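Local coordinates for protein aspartokinase (Synechocystis, PDB 3L76) that probably catalyses the ATP-dependent phosphorylation of the aspartate beta-carboxyl group, opening lysine and threonine synthesis, and binds both of these amino acids in pockets of its ACT-domain region, at residues 158-163 against 169-174; 271-276 against 324-329; 24-29 against 36-41; 222-227 against 253-258. All blocks are in the same frame, centred on the assembly; numbering follows the deposited sequence.

Contact 1 (158-163 against 169-174); sequences SAVALA and DFCEIY
Ala159 O is claimed by two backbone donors of its own helix: Ala163 N at 3.0 Å and, more weakly, Leu162 N. This regular turn sets the CB atoms of Ala159 and Ala163 one above the other on the flank that meets strand 170-174, and Cys171 points its side chain at them. The Ala163 CB to Cys171 CB distance is 4.0 Å. SG lies anti to the backbone N (chi1 171°), which carries it along the helix, away from Ala163 and between Ala159 CB and Val160 CG2, each 4.2 Å from Cys171 SG. The small alanine side chains let the backbones come near, with 8.6 Å between the two axes, and the segments run almost antiparallel at 166°. After helix 154-166 the chain reverses through a short loop into strand 170-175, and the helix lies on one face of the largely parallel sheet at the core of the amino acid kinase fold, where strands 3-8 and 228-232 border strand 170-175. Val5 and Leu228 from those neighbours extend the apolar layer, touching Ala163 and Cys171 respectively, while Val160 also leans on helix 215-224. Residues of the strand alternate between faces, and Glu172 points away from the helix. On that far side Tyr174 OH gives a weak hydrogen bond of 2.8 Å to Glu172 OE1, and the CG of Glu172 lies at the edge of the Phe170 ring, in its plane. The ring of Tyr174 stacks with that of Phe8.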
loop_
_atom_site.group_PDB
_atom_site.type_symbol
_atom_site.label_atom_id
_atom_site.label_comp_id
_atom_site.label_asym_id
_atom_site.label_seq_id
_atom_site.Cartn_x
_atom_site.Cartn_y
_atom_site.Cartn_z
ATOM N N SER A 158 -4.586 18.058 -4.007
ATOM C CA SER A 158 -3.341 17.687 -4.671
ATOM C C SER A 158 -3.380 18.194 -6.095
ATOM O O SER A 158 -2.434 18.803 -6.571
ATOM C CB SER A 158 -3.127 16.170 -4.665
ATOM O OG SER A 158 -2.943 15.679 -3.348
ATOM N N ALA A 159 -4.500 17.952 -6.766
ATOM C CA ALA A 159 -4.635 18.314 -8.171
ATOM C C ALA A 159 -4.422 19.802 -8.392
ATOM O O ALA A 159 -3.635 20.213 -9.247
ATOM C CB ALA A 159 -5.986 17.892 -8.698
ATOM N N VAL A 160 -5.134 20.611 -7.620
ATOM C CA VAL A 160 -5.007 22.053 -7.733
ATOM C C VAL A 160 -3.595 22.519 -7.391
ATOM O O VAL A 160 -3.001 23.279 -8.152
ATOM C CB VAL A 160 -6.072 22.805 -6.881
ATOM C CG1 VAL A 160 -5.746 24.280 -6.813
ATOM C CG2 VAL A 160 -7.469 22.603 -7.467
ATOM N N ALA A 161 -3.063 22.069 -6.254
ATOM C CA ALA A 161 -1.676 22.383 -5.870
ATOM C C ALA A 161 -0.674 22.049 -6.979
ATOM O O ALA A 161 0.310 22.760 -7.173
ATOM C CB ALA A 161 -1.293 21.667 -4.590
ATOM N N LEU A 162 -0.940 20.972 -7.715
ATOM C CA LEU A 162 -0.055 20.535 -8.784
ATOM C C LEU A 162 -0.157 21.472 -9.959
ATOM O O LEU A 162 0.856 21.914 -10.486
ATOM C CB LEU A 162 -0.390 19.106 -9.224
ATOM C CG LEU A 162 0.316 18.007 -8.442
ATOM C CD1 LEU A 162 -0.269 16.668 -8.793
ATOM C CD2 LEU A 162 1.802 18.047 -8.730
ATOM N N ALA A 163 -1.388 21.765 -10.374
ATOM C CA ALA A 163 -1.624 22.709 -11.461
ATOM C C ALA A 163 -0.968 24.050 -11.146
ATOM O O ALA A 163 -0.398 24.686 -12.030
ATOM C CB ALA A 163 -3.121 22.880 -11.728
ATOM N N ASP A 169 -2.539 25.319 -17.491
ATOM C CA ASP A 169 -3.475 26.237 -18.121
ATOM C C ASP A 169 -4.826 26.155 -17.449
ATOM O O ASP A 169 -5.497 27.169 -17.253
ATOM C CB ASP A 169 -3.587 25.934 -19.614
ATOM C CG ASP A 169 -2.275 26.155 -20.348
ATOM O OD1 ASP A 169 -1.777 27.300 -20.347
ATOM O OD2 ASP A 169 -1.735 25.186 -20.920
ATOM N N PHE A 170 -5.222 24.938 -17.097
ATOM C CA PHE A 170 -6.399 24.739 -16.258
ATOM C C PHE A 170 -6.397 23.368 -15.593
ATOM O O PHE A 170 -5.513 22.553 -15.838
ATOM C CB PHE A 170 -7.699 24.976 -17.035
ATOM C CG PHE A 170 -7.760 24.265 -18.350
ATOM C CD1 PHE A 170 -8.463 23.076 -18.473
ATOM C CD2 PHE A 170 -7.127 24.789 -19.467
ATOM C CE1 PHE A 170 -8.529 22.411 -19.689
ATOM C CE2 PHE A 170 -7.185 24.133 -20.686
ATOM C CZ PHE A 170 -7.889 22.942 -20.799
ATOM N N CYS A 171 -7.388 23.139 -14.740
ATOM C CA CYS A 171 -7.465 21.928 -13.946
ATOM C C CYS A 171 -8.896 21.411 -13.974
ATOM O O CYS A 171 -9.830 22.147 -13.676
ATOM C CB CYS A 171 -7.024 22.222 -12.508
ATOM S SG CYS A 171 -7.317 20.891 -11.349
ATOM N N GLU A 172 -9.063 20.142 -14.336
ATOM C CA GLU A 172 -10.390 19.553 -14.486
ATOM C C GLU A 172 -10.641 18.473 -13.449
ATOM O O GLU A 172 -9.822 17.571 -13.296
ATOM C CB GLU A 172 -10.532 18.953 -15.877
ATOM C CG GLU A 172 -10.071 19.869 -16.996
ATOM C CD GLU A 172 -10.284 19.265 -18.375
ATOM O OE1 GLU A 172 -11.439 19.192 -18.833
ATOM O OE2 GLU A 172 -9.293 18.873 -19.012
ATOM N N ILE A 173 -11.766 18.570 -12.737
ATOM C CA ILE A 173 -12.148 17.563 -11.747
ATOM C C ILE A 173 -13.262 16.697 -12.303
ATOM O O ILE A 173 -14.377 17.174 -12.509
ATOM C CB ILE A 173 -12.664 18.189 -10.442
ATOM C CG1 ILE A 173 -11.695 19.255 -9.925
ATOM C CG2 ILE A 173 -12.903 17.104 -9.396
ATOM C CD1 ILE A 173 -10.430 18.702 -9.332
ATOM N N TYR A 174 -12.966 15.421 -12.534
ATOM C CA TYR A 174 -13.947 14.505 -13.107
ATOM C C TYR A 174 -14.655 13.692 -12.040
ATOM O O TYR A 174 -14.046 13.257 -11.061
ATOM C CB TYR A 174 -13.299 13.589 -14.151
ATOM C CG TYR A 174 -12.886 14.328 -15.397
ATOM C CD1 TYR A 174 -11.640 14.930 -15.488
ATOM C CD2 TYR A 174 -13.752 14.450 -16.474
ATOM C CE1 TYR A 174 -11.253 15.612 -16.626
ATOM C CE2 TYR A 174 -13.377 15.138 -17.622
ATOM C CZ TYR A 174 -12.122 15.712 -17.689
ATOM O OH TYR A 174 -11.735 16.400 -18.810
#

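Contact 2 (271-276 against 324-329); sequences AKVALL and NTAEAV
Val273 holds CG1 anti to its backbone N (chi1 -178°), and the same rotation leaves CG2 anti to the carbonyl carbon and beside the N. It is this second methyl that meets the helix, lying 4.0 Å from Ala326 CB. The next nearest helix atom is a backbone one: Val273 CG2 comes within 4.2 Å of Glu327 N, so the branch rests on the turn between the two helix residues. Glu327 behaves differently from its neighbour. Its chain is stretched out, with CG anti to the backbone N (chi1 174°), and the carboxylate is carried away from the strand, leaving the alanine to make the apolar contact. Ala326 has only a methyl there, so the backbones draw close; the nearest CA pair is Val273 and Glu327, 6.4 Å apart. Leu323 and Thr330 of the same helix, and Phe316 of the adjoining strand 311-318, also touch Val273, while Ala326 also touches Val318. Lys272, next along the strand, turns from this interface and hydrogen-bonds through NZ to Gln480 OE1. The side chain of Ala326 is about 11 Å from a bound lysine. Strand 271-279 pairs antiparallel with both 311-318 and 348-361, so helix 323-333 lies against an inner strand, the packing of first strand and second helix characteristic of the beta-alpha-beta-beta-alpha-beta ACT domain.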
loop_
_atom_site.group_PDB
_atom_site.type_symbol
_atom_site.label_atom_id
_atom_site.label_comp_id
_atom_site.label_asym_id
_atom_site.label_seq_id
_atom_site.Cartn_x
_atom_site.Cartn_y
_atom_site.Cartn_z
ATOM N N ALA A 271 -21.289 52.059 8.709
ATOM C CA ALA A 271 -22.137 52.767 9.670
ATOM C C ALA A 271 -23.431 51.976 9.873
ATOM O O ALA A 271 -24.008 51.444 8.921
ATOM C CB ALA A 271 -22.442 54.190 9.198
ATOM N N LYS A 272 -23.876 51.899 11.119
ATOM C CA LYS A 272 -25.039 51.092 11.463
ATOM C C LYS A 272 -26.348 51.898 11.529
ATOM O O LYS A 272 -26.422 52.983 12.132
ATOM C CB LYS A 272 -24.807 50.358 12.795
ATOM C CG LYS A 272 -25.955 49.440 13.215
ATOM C CD LYS A 272 -25.874 49.063 14.680
ATOM C CE LYS A 272 -26.197 50.241 15.577
ATOM N NZ LYS A 272 -26.257 49.877 17.030
ATOM N N VAL A 273 -27.373 51.357 10.882
ATOM C CA VAL A 273 -28.737 51.730 11.165
ATOM C C VAL A 273 -29.460 50.521 11.766
ATOM O O VAL A 273 -29.393 49.422 11.236
ATOM C CB VAL A 273 -29.492 52.182 9.905
ATOM C CG1 VAL A 273 -30.880 52.602 10.278
ATOM C CG2 VAL A 273 -28.761 53.327 9.204
ATOM N N ALA A 274 -30.148 50.720 12.882
ATOM C CA ALA A 274 -30.961 49.653 13.449
ATOM C C ALA A 274 -32.394 50.137 13.687
ATOM O O ALA A 274 -32.620 51.258 14.160
ATOM C CB ALA A 274 -30.330 49.133 14.755
ATOM N N LEU A 275 -33.352 49.296 13.313
ATOM C CA LEU A 275 -34.745 49.460 13.705
ATOM C C LEU A 275 -35.032 48.554 14.891
ATOM O O LEU A 275 -34.972 47.339 14.768
ATOM C CB LEU A 275 -35.667 49.074 12.559
ATOM C CG LEU A 275 -36.512 50.219 12.010
ATOM C CD1 LEU A 275 -37.504 49.682 11.000
ATOM C CD2 LEU A 275 -37.228 50.956 13.147
ATOM N N LEU A 276 -35.337 49.154 16.036
ATOM C CA LEU A 276 -35.567 48.412 17.271
ATOM C C LEU A 276 -37.044 48.108 17.504
ATOM O O LEU A 276 -37.913 48.910 17.157
ATOM C CB LEU A 276 -35.057 49.232 18.454
ATOM C CG LEU A 276 -33.606 49.685 18.416
ATOM C CD1 LEU A 276 -33.346 50.634 19.563
ATOM C CD2 LEU A 276 -32.664 48.480 18.459
ATOM N N ASN A 324 -26.618 59.030 6.650
ATOM C CA ASN A 324 -27.658 60.047 6.746
ATOM C C ASN A 324 -28.859 59.730 5.860
ATOM O O ASN A 324 -29.997 59.742 6.318
ATOM C CB ASN A 324 -27.097 61.438 6.423
ATOM C CG ASN A 324 -26.277 62.014 7.565
ATOM O OD1 ASN A 324 -26.270 61.479 8.677
ATOM N ND2 ASN A 324 -25.586 63.107 7.298
ATOM N N THR A 325 -28.609 59.451 4.587
ATOM C CA THR A 325 -29.689 59.045 3.700
ATOM C C THR A 325 -30.412 57.857 4.299
ATOM O O THR A 325 -31.633 57.850 4.408
ATOM C CB THR A 325 -29.174 58.601 2.345
ATOM O OG1 THR A 325 -28.499 59.691 1.703
ATOM C CG2 THR A 325 -30.332 58.138 1.486
ATOM N N ALA A 326 -29.638 56.848 4.688
ATOM C CA ALA A 326 -30.194 55.591 5.164
ATOM C C ALA A 326 -31.058 55.761 6.424
ATOM O O ALA A 326 -32.095 55.110 6.565
ATOM C CB ALA A 326 -29.072 54.578 5.394
ATOM N N GLU A 327 -30.622 56.635 7.327
ATOM C CA GLU A 327 -31.357 56.911 8.553
ATOM C C GLU A 327 -32.696 57.585 8.253
ATOM O O GLU A 327 -33.740 57.198 8.790
ATOM C CB GLU A 327 -30.523 57.793 9.485
ATOM C CG GLU A 327 -31.274 58.260 10.742
ATOM C CD GLU A 327 -30.458 59.213 11.612
ATOM O OE1 GLU A 327 -30.834 59.407 12.793
ATOM O OE2 GLU A 327 -29.442 59.765 11.120
ATOM N N ALA A 328 -32.657 58.593 7.388
ATOM C CA ALA A 328 -33.857 59.338 7.050
ATOM C C ALA A 328 -34.931 58.428 6.454
ATOM O O ALA A 328 -36.080 58.456 6.888
ATOM C CB ALA A 328 -33.523 60.488 6.103
ATOM N N VAL A 329 -34.552 57.618 5.471
ATOM C CA VAL A 329 -35.487 56.702 4.820
ATOM C C VAL A 329 -36.072 55.715 5.816
ATOM O O VAL A 329 -37.277 55.458 5.821
ATOM C CB VAL A 329 -34.812 55.886 3.712
ATOM C CG1 VAL A 329 -35.852 55.030 3.009
ATOM C CG2 VAL A 329 -34.105 56.808 2.729
#

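Contact 3 (24-29 against 36-41); sequences QRIKRT and LVVVVS
The beta-alpha-beta unit of strand 3-8, helix 16-31 and strand 35-40, part of the amino acid kinase fold, closes here, where the helix lies back over the strand that follows it. Short segment axes run 10.2 Å apart at 159°, and Ile26 and Thr29, nearly one turn apart, face Leu36 and Val38. Ile26 uses two branches. The Ile26 and Leu36 side chains cross obliquely, Ile26 CG2 lying 3.5 Å from Leu36 CD2, while Ile26 CD1 reaches out to meet Val38 CG2, tip to tip. Thr29 lies at about a right angle to Leu36 and sets CG2 against both methyls, CD1 and CD2. A serine in place of Thr29 lacks CG2, and Leu36 CD1 and CD2 would probably be left facing a gap between helix and strand. Gln6 of strand 3-8 and Leu85 of helix 63-87 pack around Ile26. The threonine's two branches are divided by chi1 (-60°): CG2 goes to the strand and the hydroxyl turns back along the helix. Arg25 O accepts from Thr29 N and also from Thr29 OG1, the latter at 2.9 Å with the hydroxyl 44° above the carbonyl plane.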
loop_
_atom_site.group_PDB
_atom_site.type_symbol
_atom_site.label_atom_id
_atom_site.label_comp_id
_atom_site.label_asym_id
_atom_site.label_seq_id
_atom_site.Cartn_x
_atom_site.Cartn_y
_atom_site.Cartn_z
ATOM N N GLN A 24 -9.042 5.986 -22.206
ATOM C CA GLN A 24 -9.402 6.355 -23.565
ATOM C C GLN A 24 -9.450 7.870 -23.703
ATOM O O GLN A 24 -8.800 8.434 -24.584
ATOM C CB GLN A 24 -10.745 5.742 -23.954
ATOM C CG GLN A 24 -10.769 5.152 -25.360
ATOM C CD GLN A 24 -9.704 4.088 -25.561
ATOM O OE1 GLN A 24 -9.611 3.126 -24.795
ATOM N NE2 GLN A 24 -8.891 4.259 -26.593
ATOM N N ARG A 25 -10.206 8.526 -22.823
ATOM C CA ARG A 25 -10.348 9.982 -22.875
ATOM C C ARG A 25 -9.013 10.701 -22.721
ATOM O O ARG A 25 -8.741 11.671 -23.429
ATOM C CB ARG A 25 -11.321 10.496 -21.815
ATOM C CG ARG A 25 -11.384 12.024 -21.765
ATOM C CD ARG A 25 -11.917 12.540 -20.434
ATOM N NE ARG A 25 -13.247 12.012 -20.143
ATOM C CZ ARG A 25 -14.379 12.573 -20.555
ATOM N NH1 ARG A 25 -14.352 13.684 -21.278
ATOM N NH2 ARG A 25 -15.544 12.023 -20.240
ATOM N N ILE A 26 -8.189 10.236 -21.787
ATOM C CA ILE A 26 -6.865 10.810 -21.605
ATOM C C ILE A 26 -6.107 10.766 -22.929
ATOM O O ILE A 26 -5.575 11.782 -23.382
ATOM C CB ILE A 26 -6.055 10.080 -20.513
ATOM C CG1 ILE A 26 -6.770 10.157 -19.167
ATOM C CG2 ILE A 26 -4.671 10.690 -20.386
ATOM C CD1 ILE A 26 -5.986 9.536 -18.030
ATOM N N LYS A 27 -6.065 9.588 -23.552
ATOM C CA LYS A 27 -5.426 9.443 -24.856
ATOM C C LYS A 27 -5.963 10.477 -25.849
ATOM O O LYS A 27 -5.183 11.199 -26.481
ATOM C CB LYS A 27 -5.610 8.030 -25.395
ATOM N N ARG A 28 -7.290 10.552 -25.978
ATOM C CA ARG A 28 -7.912 11.517 -26.889
ATOM C C ARG A 28 -7.457 12.939 -26.559
ATOM O O ARG A 28 -7.150 13.724 -27.461
ATOM C CB ARG A 28 -9.442 11.430 -26.847
ATOM C CG ARG A 28 -10.017 10.021 -26.971
ATOM C CD ARG A 28 -11.495 10.044 -27.371
ATOM N NE ARG A 28 -12.252 11.055 -26.636
ATOM C CZ ARG A 28 -13.022 10.800 -25.583
ATOM N NH1 ARG A 28 -13.147 9.554 -25.138
ATOM N NH2 ARG A 28 -13.669 11.791 -24.976
ATOM N N THR A 29 -7.415 13.253 -25.264
ATOM C CA THR A 29 -6.971 14.561 -24.785
ATOM C C THR A 29 -5.536 14.875 -25.203
ATOM O O THR A 29 -5.231 15.985 -25.651
ATOM C CB THR A 29 -7.043 14.658 -23.244
ATOM O OG1 THR A 29 -8.392 14.464 -22.803
ATOM C CG2 THR A 29 -6.536 16.013 -22.780
ATOM N N LEU A 36 -0.506 16.019 -20.180
ATOM C CA LEU A 36 -1.431 15.649 -19.117
ATOM C C LEU A 36 -0.780 15.131 -17.841
ATOM O O LEU A 36 0.020 14.199 -17.886
ATOM C CB LEU A 36 -2.445 14.624 -19.624
ATOM C CG LEU A 36 -3.740 15.238 -20.152
ATOM C CD1 LEU A 36 -3.470 15.980 -21.449
ATOM C CD2 LEU A 36 -4.785 14.164 -20.355
ATOM N N VAL A 37 -1.140 15.753 -16.713
ATOM C CA VAL A 37 -0.837 15.225 -15.388
ATOM C C VAL A 37 -2.133 14.742 -14.751
ATOM O O VAL A 37 -3.088 15.506 -14.614
ATOM C CB VAL A 37 -0.196 16.279 -14.480
ATOM C CG1 VAL A 37 -0.066 15.745 -13.060
ATOM C CG2 VAL A 37 1.166 16.690 -15.032
ATOM N N VAL A 38 -2.168 13.469 -14.371
ATOM C CA VAL A 38 -3.388 12.873 -13.848
ATOM C C VAL A 38 -3.292 12.489 -12.374
ATOM O O VAL A 38 -2.344 11.829 -11.945
ATOM C CB VAL A 38 -3.816 11.647 -14.668
ATOM C CG1 VAL A 38 -5.058 11.019 -14.067
ATOM C CG2 VAL A 38 -4.080 12.042 -16.096
ATOM N N VAL A 39 -4.291 12.925 -11.612
ATOM C CA VAL A 39 -4.462 12.538 -10.223
ATOM C C VAL A 39 -5.635 11.565 -10.157
ATOM O O VAL A 39 -6.670 11.782 -10.778
ATOM C CB VAL A 39 -4.805 13.744 -9.336
ATOM C CG1 VAL A 39 -5.173 13.268 -7.944
ATOM C CG2 VAL A 39 -3.653 14.758 -9.286
ATOM N N VAL A 40 -5.478 10.482 -9.414
ATOM C CA VAL A 40 -6.535 9.488 -9.340
ATOM C C VAL A 40 -6.802 9.158 -7.890
ATOM O O VAL A 40 -5.877 9.102 -7.078
ATOM C CB VAL A 40 -6.151 8.182 -10.093
ATOM C CG1 VAL A 40 -7.357 7.284 -10.260
ATOM C CG2 VAL A 40 -5.553 8.502 -11.451
ATOM N N SER A 41 -8.071 8.947 -7.562
ATOM C CA SER A 41 -8.453 8.534 -6.216
ATOM C C SER A 41 -8.400 7.024 -6.107
ATOM O O SER A 41 -8.406 6.331 -7.118
ATOM C CB SER A 41 -9.868 9.016 -5.890
ATOM O OG SER A 41 -9.932 10.428 -5.896
#

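Contact 4 (222-227 against 253-258); sequences RNYGIP and VGLEIA
Tyr224 and Leu255 are the nearest residues along the two backbones, yet their CA atoms stand 10.8 Å apart, and side chains bridge the distance. Segment 222-227 ends a helix and breaks off through a Schellman motif at Gly225, whose positive phi (61°) suits a residue without CB; segment 253-258 is irregular and has no helix or strand. The Tyr224 side chain, with CG beside the backbone N (chi1 -64°), points at the loop. It slides past Leu255 in the opposite direction, so that the phenol end meets Leu255 CD2: this methyl lies obliquely by the ring, 3.7 Å from Tyr224 CE2 and 3.4 Å from Tyr224 OH. Gly254 O is farther, 3.9 Å from Tyr224 OH. An alanine here would remove the ring and is likely to leave the Leu255 methyl without its partner and a gap between helix end and loop. This loop leads from strand 240-243 of the kinase sheet to strand 263-267, which joins the antiparallel strands of the ACT region. Helix 154-166 lies beside both partners, with Ala164 touching Tyr224 and Ala161 touching Leu255. One turn of backbone before the glycine, Arg222 grips a single atom with two nitrogens: NE and NH2 both bind Asn223 OD1, NH2 at 3.0 Å, from the same face of the amide. Asp200 and Asp262 form salt bridges with the same guanidinium group.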
loop_
_atom_site.group_PDB
_atom_site.type_symbol
_atom_site.label_atom_id
_atom_site.label_comp_id
_atom_site.label_asym_id
_atom_site.label_seq_id
_atom_site.Cartn_x
_atom_site.Cartn_y
_atom_site.Cartn_z
ATOM N N ARG A 222 -8.554 29.723 -6.462
ATOM C CA ARG A 222 -8.788 31.161 -6.473
ATOM C C ARG A 222 -7.491 31.903 -6.190
ATOM O O ARG A 222 -7.169 32.882 -6.865
ATOM C CB ARG A 222 -9.842 31.594 -5.438
ATOM C CG ARG A 222 -10.144 33.108 -5.470
ATOM C CD ARG A 222 -10.797 33.633 -4.179
ATOM N NE ARG A 222 -9.884 33.572 -3.045
ATOM C CZ ARG A 222 -10.255 33.272 -1.803
ATOM N NH1 ARG A 222 -11.523 32.989 -1.536
ATOM N NH2 ARG A 222 -9.355 33.232 -0.830
ATOM N N ASN A 223 -6.749 31.443 -5.188
ATOM C CA ASN A 223 -5.554 32.165 -4.767
ATOM C C ASN A 223 -4.386 32.121 -5.757
ATOM O O ASN A 223 -3.533 33.000 -5.727
ATOM C CB ASN A 223 -5.088 31.706 -3.391
ATOM C CG ASN A 223 -5.981 32.199 -2.255
ATOM O OD1 ASN A 223 -6.856 33.061 -2.425
ATOM N ND2 ASN A 223 -5.751 31.654 -1.078
ATOM N N TYR A 224 -4.349 31.108 -6.623
ATOM C CA TYR A 224 -3.285 31.004 -7.622
ATOM C C TYR A 224 -3.813 31.152 -9.041
ATOM O O TYR A 224 -3.118 30.875 -10.007
ATOM C CB TYR A 224 -2.481 29.712 -7.440
ATOM C CG TYR A 224 -1.750 29.675 -6.117
ATOM C CD1 TYR A 224 -0.438 30.121 -6.005
ATOM C CD2 TYR A 224 -2.382 29.229 -4.976
ATOM C CE1 TYR A 224 0.218 30.101 -4.789
ATOM C CE2 TYR A 224 -1.741 29.216 -3.761
ATOM C CZ TYR A 224 -0.449 29.650 -3.668
ATOM O OH TYR A 224 0.181 29.620 -2.448
ATOM N N GLY A 225 -5.054 31.608 -9.154
ATOM C CA GLY A 225 -5.636 31.915 -10.445
ATOM C C GLY A 225 -5.711 30.708 -11.347
ATOM O O GLY A 225 -5.477 30.805 -12.544
ATOM N N ILE A 226 -6.047 29.564 -10.771
ATOM C CA ILE A 226 -6.142 28.340 -11.549
ATOM C C ILE A 226 -7.576 28.085 -12.010
ATOM O O ILE A 226 -8.464 27.823 -11.200
ATOM C CB ILE A 226 -5.628 27.119 -10.759
ATOM C CG1 ILE A 226 -4.275 27.423 -10.112
ATOM C CG2 ILE A 226 -5.531 25.899 -11.673
ATOM C CD1 ILE A 226 -3.146 27.508 -11.098
ATOM N N PRO A 227 -7.798 28.134 -13.325
ATOM C CA PRO A 227 -9.125 27.806 -13.848
ATOM C C PRO A 227 -9.497 26.377 -13.470
ATOM O O PRO A 227 -8.646 25.488 -13.551
ATOM C CB PRO A 227 -8.938 27.901 -15.366
ATOM C CG PRO A 227 -7.628 28.623 -15.578
ATOM C CD PRO A 227 -6.795 28.294 -14.392
ATOM N N VAL A 253 5.472 28.726 -4.346
ATOM C CA VAL A 253 6.517 28.361 -3.419
ATOM C C VAL A 253 6.073 27.074 -2.729
ATOM O O VAL A 253 6.334 25.969 -3.216
ATOM C CB VAL A 253 6.734 29.488 -2.383
ATOM C CG1 VAL A 253 7.493 28.978 -1.208
ATOM C CG2 VAL A 253 7.497 30.655 -3.007
ATOM N N GLY A 254 5.369 27.221 -1.613
ATOM C CA GLY A 254 4.843 26.080 -0.895
ATOM C C GLY A 254 3.352 26.215 -0.725
ATOM O O GLY A 254 2.672 26.711 -1.618
ATOM N N LEU A 255 2.842 25.792 0.424
ATOM C CA LEU A 255 1.401 25.719 0.613
ATOM C C LEU A 255 1.007 25.071 1.918
ATOM O O LEU A 255 1.195 23.871 2.091
ATOM C CB LEU A 255 0.776 24.853 -0.460
ATOM C CG LEU A 255 -0.091 25.439 -1.557
ATOM C CD1 LEU A 255 -0.842 24.352 -2.324
ATOM C CD2 LEU A 255 -0.949 26.639 -1.166
ATOM N N GLU A 256 0.423 25.854 2.817
ATOM C CA GLU A 256 -0.189 25.306 4.011
ATOM C C GLU A 256 -1.528 24.691 3.605
ATOM O O GLU A 256 -2.371 25.372 3.025
ATOM C CB GLU A 256 -0.393 26.416 5.032
ATOM C CG GLU A 256 0.022 26.054 6.447
ATOM C CD GLU A 256 -1.005 25.194 7.164
ATOM O OE1 GLU A 256 -1.510 25.632 8.220
ATOM O OE2 GLU A 256 -1.311 24.085 6.674
ATOM N N ILE A 257 -1.721 23.407 3.899
ATOM C CA ILE A 257 -2.882 22.672 3.390
ATOM C C ILE A 257 -3.933 22.354 4.448
ATOM O O ILE A 257 -4.939 21.718 4.149
ATOM C CB ILE A 257 -2.462 21.350 2.723
ATOM C CG1 ILE A 257 -2.405 20.217 3.745
ATOM C CG2 ILE A 257 -1.122 21.494 2.128
ATOM C CD1 ILE A 257 -1.992 18.896 3.151
ATOM N N ALA A 258 -3.695 22.790 5.679
ATOM C CA ALA A 258 -4.626 22.547 6.768
ATOM C C ALA A 258 -4.971 23.822 7.547
ATOM O O ALA A 258 -5.387 23.751 8.700
ATOM C CB ALA A 258 -4.059 21.498 7.706
#

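How the contacts relate
Along the chain the order is contact 3, contact 1, contact 4, contact 2. Contacts 3 and 1, with centres about 12 Å apart, share the kinase sheet: helix 16-31 packs on one face and helix 154-166 on the other, and Val39 of strand 35-40 packs against Ala159 and Leu162 of helix 154-166. Contact 4 follows, its centre about 11 Å from that of contact 1, joined by a probable hydrogen bond from Cys171 N to Pro227 O. Ala161 of helix 154-166 also packs against Leu255, so that helix borders both contacts. Contact 2 stands apart in an ACT domain, its centre about 46 Å from that of contact 1 and across the chain's centre, reflecting the separate kinase and amino acid-binding parts.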